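Local structure of putative ABC-transporter ATP-binding protein (Alicyclobacillus acidocaldarius, 1Z47) at residues 16-22 and 67-73; 27-31 and 51-57. The protein probably binds and hydrolyses ATP as the nucleotide-binding subunit of a putative ABC-type sulfate transporter. One frame throughout, in Å; residues are numbered along the deposited sequence.

Both contacts lie in the ABC transporter ATP-binding domain, on the same side of the chain's centre, with their own centres about 13 Å apart. Interaction 1 pairs strands 15-22 and 69-74 within the antiparallel sheet; interaction 2, nested within the loop that this pairing closes, sets the turn before strand 31-32 against the start of helix 54-62. The two meet directly: Lys22 O lies 2.7 Å from Val31 N, a probable hydrogen bond, and the ring of Phe17 packs on the helix at Ile57. The antiparallel sheet is thereby joined to a helix whose N-terminal end completes what looks like the Walker A P-loop of the nucleotide site.

Interaction 1: residues 16-22 and 67-73; sequences EFVGVEK and PTKGDVW
Phe17 overlaps Val72 with one corner of its ring, CE2 resting 3.7 Å from Val72 CG2 as the two side chains run side by side. They belong to a pair of antiparallel strands in the beta subdomain of the ABC ATPase, and on the same face the Phe17 ring stacks with Phe36 and reaches helix 54-62. Glu16 and Trp73 form a hydrogen-bonded pair; Trp73 N meets Glu16 O in the carbonyl plane at 2.7 Å. Two residues on, at the next hydrogen-bonded pair, Val18 N donates to Asp71 O, while Asp71 OD2 is hydrogen-bonded to Thr80 OG1. The register then slips by one residue at a corner where Gly19 and Gly70 meet. A CB on Gly70 would run into Gly19 O and Val20 N. Beyond the corner, Val20 CG1 touches Pro67 CB at 3.7 Å. Thr68 and Lys69 both face Glu21 in a classic beta bulge, their amides sharing Glu21 O, with Thr68 N the nearer at 2.6 Å. The Glu21 chain leaves with CG trans to the backbone N (chi1 176°) and runs beside the extended Lys69 chain, ending in a salt bridge, Glu21 OE2 to Lys69 NZ at 3.2 Å, whose hydrogen bond is weak.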
loop_
_atom_site.group_PDB
_atom_site.type_symbol
_atom_site.label_atom_id
_atom_site.label_comp_id
_atom_site.label_asym_id
_atom_site.label_seq_id
_atom_site.Cartn_x
_atom_site.Cartn_y
_atom_site.Cartn_z
ATOM N N GLU B 16 -23.516 -1.369 -18.292
ATOM C CA GLU B 16 -24.079 -2.685 -18.020
ATOM C C GLU B 16 -23.483 -3.780 -18.874
ATOM O O GLU B 16 -23.265 -3.622 -20.081
ATOM C CB GLU B 16 -25.611 -2.684 -18.179
ATOM C CG GLU B 16 -26.250 -4.050 -17.859
ATOM C CD GLU B 16 -27.779 -4.012 -17.763
ATOM O OE1 GLU B 16 -28.377 -5.080 -17.495
ATOM O OE2 GLU B 16 -28.384 -2.929 -17.949
ATOM N N PHE B 17 -23.171 -4.893 -18.226
ATOM C CA PHE B 17 -22.645 -6.039 -18.946
ATOM C C PHE B 17 -23.765 -7.078 -18.951
ATOM O O PHE B 17 -24.397 -7.316 -17.927
ATOM C CB PHE B 17 -21.397 -6.618 -18.247
ATOM C CG PHE B 17 -20.095 -6.002 -18.708
ATOM C CD1 PHE B 17 -18.928 -6.768 -18.751
ATOM C CD2 PHE B 17 -20.031 -4.661 -19.084
ATOM C CE1 PHE B 17 -17.715 -6.207 -19.162
ATOM C CE2 PHE B 17 -18.824 -4.092 -19.496
ATOM C CZ PHE B 17 -17.665 -4.865 -19.535
ATOM N N VAL B 18 -24.002 -7.681 -20.105
ATOM C CA VAL B 18 -25.043 -8.700 -20.236
ATOM C C VAL B 18 -24.397 -9.999 -20.690
ATOM O O VAL B 18 -24.032 -10.144 -21.861
ATOM C CB VAL B 18 -26.118 -8.279 -21.268
ATOM C CG1 VAL B 18 -27.177 -9.386 -21.409
ATOM C CG2 VAL B 18 -26.767 -6.983 -20.827
ATOM N N GLY B 19 -24.237 -10.925 -19.747
ATOM C CA GLY B 19 -23.641 -12.213 -20.056
ATOM C C GLY B 19 -22.393 -12.081 -20.905
ATOM O O GLY B 19 -22.226 -12.791 -21.896
ATOM N N VAL B 20 -21.513 -11.166 -20.508
ATOM C CA VAL B 20 -20.283 -10.924 -21.240
ATOM C C VAL B 20 -19.276 -12.025 -20.970
ATOM O O VAL B 20 -19.018 -12.399 -19.821
ATOM C CB VAL B 20 -19.680 -9.562 -20.862
ATOM C CG1 VAL B 20 -18.366 -9.364 -21.590
ATOM C CG2 VAL B 20 -20.677 -8.443 -21.202
ATOM N N GLU B 21 -18.705 -12.529 -22.051
ATOM C CA GLU B 21 -17.742 -13.603 -21.987
ATOM C C GLU B 21 -16.599 -13.321 -22.949
ATOM O O GLU B 21 -16.823 -12.961 -24.100
ATOM C CB GLU B 21 -18.444 -14.911 -22.355
ATOM C CG GLU B 21 -17.560 -16.123 -22.432
ATOM C CD GLU B 21 -18.328 -17.346 -22.916
ATOM O OE1 GLU B 21 -19.300 -17.751 -22.228
ATOM O OE2 GLU B 21 -17.961 -17.885 -23.988
ATOM N N LYS B 22 -15.374 -13.490 -22.455
ATOM C CA LYS B 22 -14.152 -13.274 -23.222
ATOM C C LYS B 22 -13.144 -14.168 -22.516
ATOM O O LYS B 22 -12.605 -13.810 -21.476
ATOM C CB LYS B 22 -13.724 -11.817 -23.115
ATOM C CG LYS B 22 -13.305 -11.179 -24.415
ATOM C CD LYS B 22 -11.960 -11.665 -24.903
ATOM C CE LYS B 22 -11.460 -10.715 -25.981
ATOM N NZ LYS B 22 -10.167 -11.117 -26.574
ATOM N N PRO B 67 -16.382 -8.617 -26.560
ATOM C CA PRO B 67 -16.881 -9.870 -25.976
ATOM C C PRO B 67 -17.160 -10.986 -26.984
ATOM O O PRO B 67 -17.636 -10.731 -28.088
ATOM C CB PRO B 67 -18.142 -9.427 -25.233
ATOM C CG PRO B 67 -18.643 -8.280 -26.070
ATOM C CD PRO B 67 -17.368 -7.530 -26.413
ATOM N N THR B 68 -16.840 -12.219 -26.596
ATOM C CA THR B 68 -17.061 -13.391 -27.444
ATOM C C THR B 68 -18.547 -13.744 -27.394
ATOM O O THR B 68 -19.067 -14.429 -28.278
ATOM C CB THR B 68 -16.255 -14.624 -26.948
ATOM O OG1 THR B 68 -14.864 -14.299 -26.863
ATOM C CG2 THR B 68 -16.425 -15.790 -27.912
ATOM N N LYS B 69 -19.210 -13.282 -26.337
ATOM C CA LYS B 69 -20.640 -13.494 -26.109
ATOM C C LYS B 69 -21.082 -12.436 -25.107
ATOM O O LYS B 69 -20.270 -11.926 -24.330
ATOM C CB LYS B 69 -20.908 -14.887 -25.520
ATOM C CG LYS B 69 -20.616 -16.037 -26.465
ATOM C CD LYS B 69 -20.606 -17.375 -25.737
ATOM C CE LYS B 69 -19.998 -18.466 -26.614
ATOM N NZ LYS B 69 -19.785 -19.747 -25.873
ATOM N N GLY B 70 -22.364 -12.105 -25.116
ATOM C CA GLY B 70 -22.860 -11.098 -24.200
ATOM C C GLY B 70 -22.698 -9.717 -24.791
ATOM O O GLY B 70 -22.072 -9.552 -25.834
ATOM N N ASP B 71 -23.261 -8.713 -24.136
ATOM C CA ASP B 71 -23.160 -7.358 -24.655
ATOM C C ASP B 71 -22.845 -6.325 -23.582
ATOM O O ASP B 71 -23.065 -6.558 -22.394
ATOM C CB ASP B 71 -24.462 -6.959 -25.370
ATOM C CG ASP B 71 -24.720 -7.777 -26.632
ATOM O OD1 ASP B 71 -25.415 -8.812 -26.548
ATOM O OD2 ASP B 71 -24.212 -7.385 -27.710
ATOM N N VAL B 72 -22.334 -5.178 -24.021
ATOM C CA VAL B 72 -21.996 -4.083 -23.120
ATOM C C VAL B 72 -22.832 -2.855 -23.451
ATOM O O VAL B 72 -22.884 -2.411 -24.595
ATOM C CB VAL B 72 -20.497 -3.709 -23.209
ATOM C CG1 VAL B 72 -20.079 -3.553 -24.662
ATOM C CG2 VAL B 72 -20.244 -2.414 -22.430
ATOM N N TRP B 73 -23.474 -2.308 -22.430
ATOM C CA TRP B 73 -24.319 -1.146 -22.594
ATOM C C TRP B 73 -23.788 0.045 -21.825
ATOM O O TRP B 73 -23.232 -0.104 -20.736
ATOM C CB TRP B 73 -25.725 -1.468 -22.101
ATOM C CG TRP B 73 -26.442 -2.429 -22.963
ATOM C CD1 TRP B 73 -26.049 -3.691 -23.302
ATOM C CD2 TRP B 73 -27.675 -2.195 -23.636
ATOM N NE1 TRP B 73 -26.966 -4.261 -24.154
ATOM C CE2 TRP B 73 -27.976 -3.362 -24.375
ATOM C CE3 TRP B 73 -28.559 -1.108 -23.688
ATOM C CZ2 TRP B 73 -29.126 -3.473 -25.159
ATOM C CZ3 TRP B 73 -29.701 -1.218 -24.466
ATOM C CH2 TRP B 73 -29.974 -2.394 -25.193
#

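Interaction 2: residues 27-31 and 51-57; sequences GARSV and GSGKTTI
Thr56 and Arg29 carry the shortest polar link between the turn at 27-31 and the first turn of helix 54-62. Thr56 OG1 donates to Arg29 O at 2.5 Å, in the carbonyl plane and on a lone pair, and the torsion that sets OG1 trans to its own carbonyl carbon (chi1 -57°) aims the hydroxyl at the turn. The second direct bond is nearly straight at its hydrogen, 176°: Arg29 N donates to Gly51 O over 2.8 Å, approaching from above the carbonyl plane. A water extends this polar seam, giving one hydrogen to Ser30 O and the other to Gly51 O. Within the turn, a type II turn from Gly27 to Ser30, both the amide and the hydroxyl of Ser30 donate to Gly27 O, and OG is also hydrogen-bonded to Tyr24 N.

Apolar contacts are made by Thr56 itself and by the next residue, Ile57. Val31 CG2 presses on Thr56 CG2 at 3.3 Å, tighter than usual for two carbons, and Val31 CG1 reaches Ile57 CG1 at 4.1 Å. Glycines let the backbones come close: a CB on Gly51 would strike Ala28 CB, and one on Gly53, the N-cap, would strike Ser30 O. An alanine in place of Thr56 would remove both the hydroxyl and the methyl, and would probably leave Arg29 O without this donor and a gap beside Val31.

Both direct bonds end on backbone carbonyls, Gly51 O and Arg29 O, so main-chain polarity rather than charge joins the turn to segment 51-57, which holds the last residues of a likely Walker A P-loop.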
loop_
_atom_site.group_PDB
_atom_site.type_symbol
_atom_site.label_atom_id
_atom_site.label_comp_id
_atom_site.label_asym_id
_atom_site.label_seq_id
_atom_site.Cartn_x
_atom_site.Cartn_y
_atom_site.Cartn_z
ATOM N N GLY B 27 -5.973 -18.840 -19.334
ATOM C CA GLY B 27 -6.577 -18.648 -18.026
ATOM C C GLY B 27 -6.711 -17.175 -17.675
ATOM O O GLY B 27 -7.780 -16.573 -17.860
ATOM N N ALA B 28 -5.611 -16.601 -17.185
ATOM C CA ALA B 28 -5.541 -15.194 -16.796
ATOM C C ALA B 28 -6.153 -14.265 -17.840
ATOM O O ALA B 28 -5.917 -14.426 -19.047
ATOM C CB ALA B 28 -4.081 -14.787 -16.559
ATOM N N ARG B 29 -6.913 -13.292 -17.352
ATOM C CA ARG B 29 -7.578 -12.289 -18.171
ATOM C C ARG B 29 -8.970 -12.712 -18.630
ATOM O O ARG B 29 -9.741 -11.864 -19.105
ATOM C CB ARG B 29 -6.717 -11.931 -19.386
ATOM C CG ARG B 29 -5.353 -11.349 -19.034
ATOM C CD ARG B 29 -4.527 -11.076 -20.275
ATOM N NE ARG B 29 -5.320 -10.408 -21.305
ATOM C CZ ARG B 29 -4.835 -9.515 -22.164
ATOM N NH1 ARG B 29 -5.633 -8.962 -23.073
ATOM N NH2 ARG B 29 -3.555 -9.159 -22.104
ATOM N N SER B 30 -9.299 -14.003 -18.495
ATOM C CA SER B 30 -10.630 -14.474 -18.908
ATOM C C SER B 30 -11.738 -13.805 -18.099
ATOM O O SER B 30 -11.574 -13.508 -16.906
ATOM C CB SER B 30 -10.799 -15.994 -18.721
ATOM O OG SER B 30 -9.897 -16.749 -19.512
ATOM N N VAL B 31 -12.867 -13.584 -18.770
ATOM C CA VAL B 31 -14.062 -13.002 -18.169
ATOM C C VAL B 31 -15.065 -14.120 -18.442
ATOM O O VAL B 31 -15.342 -14.439 -19.607
ATOM C CB VAL B 31 -14.470 -11.702 -18.898
ATOM C CG1 VAL B 31 -15.698 -11.096 -18.237
ATOM C CG2 VAL B 31 -13.302 -10.703 -18.859
ATOM N N GLY B 51 -4.818 -10.859 -13.314
ATOM C CA GLY B 51 -5.401 -11.817 -14.239
ATOM C C GLY B 51 -6.785 -12.353 -13.910
ATOM O O GLY B 51 -7.263 -13.292 -14.552
ATOM N N SER B 52 -7.432 -11.757 -12.921
ATOM C CA SER B 52 -8.754 -12.188 -12.482
ATOM C C SER B 52 -9.879 -11.756 -13.419
ATOM O O SER B 52 -11.043 -12.095 -13.181
ATOM C CB SER B 52 -9.049 -11.600 -11.103
ATOM O OG SER B 52 -9.056 -10.176 -11.179
ATOM N N GLY B 53 -9.535 -11.011 -14.468
ATOM C CA GLY B 53 -10.556 -10.514 -15.375
ATOM C C GLY B 53 -10.864 -9.026 -15.182
ATOM O O GLY B 53 -11.583 -8.425 -16.001
ATOM N N LYS B 54 -10.322 -8.407 -14.127
ATOM C CA LYS B 54 -10.589 -6.996 -13.882
ATOM C C LYS B 54 -10.107 -6.068 -15.000
ATOM O O LYS B 54 -10.802 -5.109 -15.365
ATOM C CB LYS B 54 -9.989 -6.548 -12.523
ATOM C CG LYS B 54 -8.440 -6.568 -12.409
ATOM C CD LYS B 54 -8.043 -6.314 -10.942
ATOM C CE LYS B 54 -6.549 -6.015 -10.725
ATOM N NZ LYS B 54 -5.690 -7.175 -11.022
ATOM N N THR B 55 -8.932 -6.327 -15.552
ATOM C CA THR B 55 -8.415 -5.460 -16.614
ATOM C C THR B 55 -9.188 -5.684 -17.921
ATOM O O THR B 55 -9.545 -4.720 -18.632
ATOM C CB THR B 55 -6.898 -5.699 -16.817
ATOM O OG1 THR B 55 -6.218 -5.379 -15.596
ATOM C CG2 THR B 55 -6.337 -4.810 -17.924
ATOM N N THR B 56 -9.473 -6.947 -18.219
ATOM C CA THR B 56 -10.226 -7.280 -19.427
ATOM C C THR B 56 -11.571 -6.559 -19.379
ATOM O O THR B 56 -12.001 -5.993 -20.382
ATOM C CB THR B 56 -10.443 -8.797 -19.533
ATOM O OG1 THR B 56 -9.159 -9.442 -19.501
ATOM C CG2 THR B 56 -11.169 -9.160 -20.861
ATOM N N ILE B 57 -12.222 -6.562 -18.210
ATOM C CA ILE B 57 -13.511 -5.882 -18.044
ATOM C C ILE B 57 -13.368 -4.376 -18.346
ATOM O O ILE B 57 -14.170 -3.803 -19.100
ATOM C CB ILE B 57 -14.070 -6.074 -16.610
ATOM C CG1 ILE B 57 -14.583 -7.525 -16.452
ATOM C CG2 ILE B 57 -15.167 -5.038 -16.317
ATOM C CD1 ILE B 57 -15.158 -7.840 -15.069
HETATM O O HOH W 1 -9.665 -14.681 -15.328
#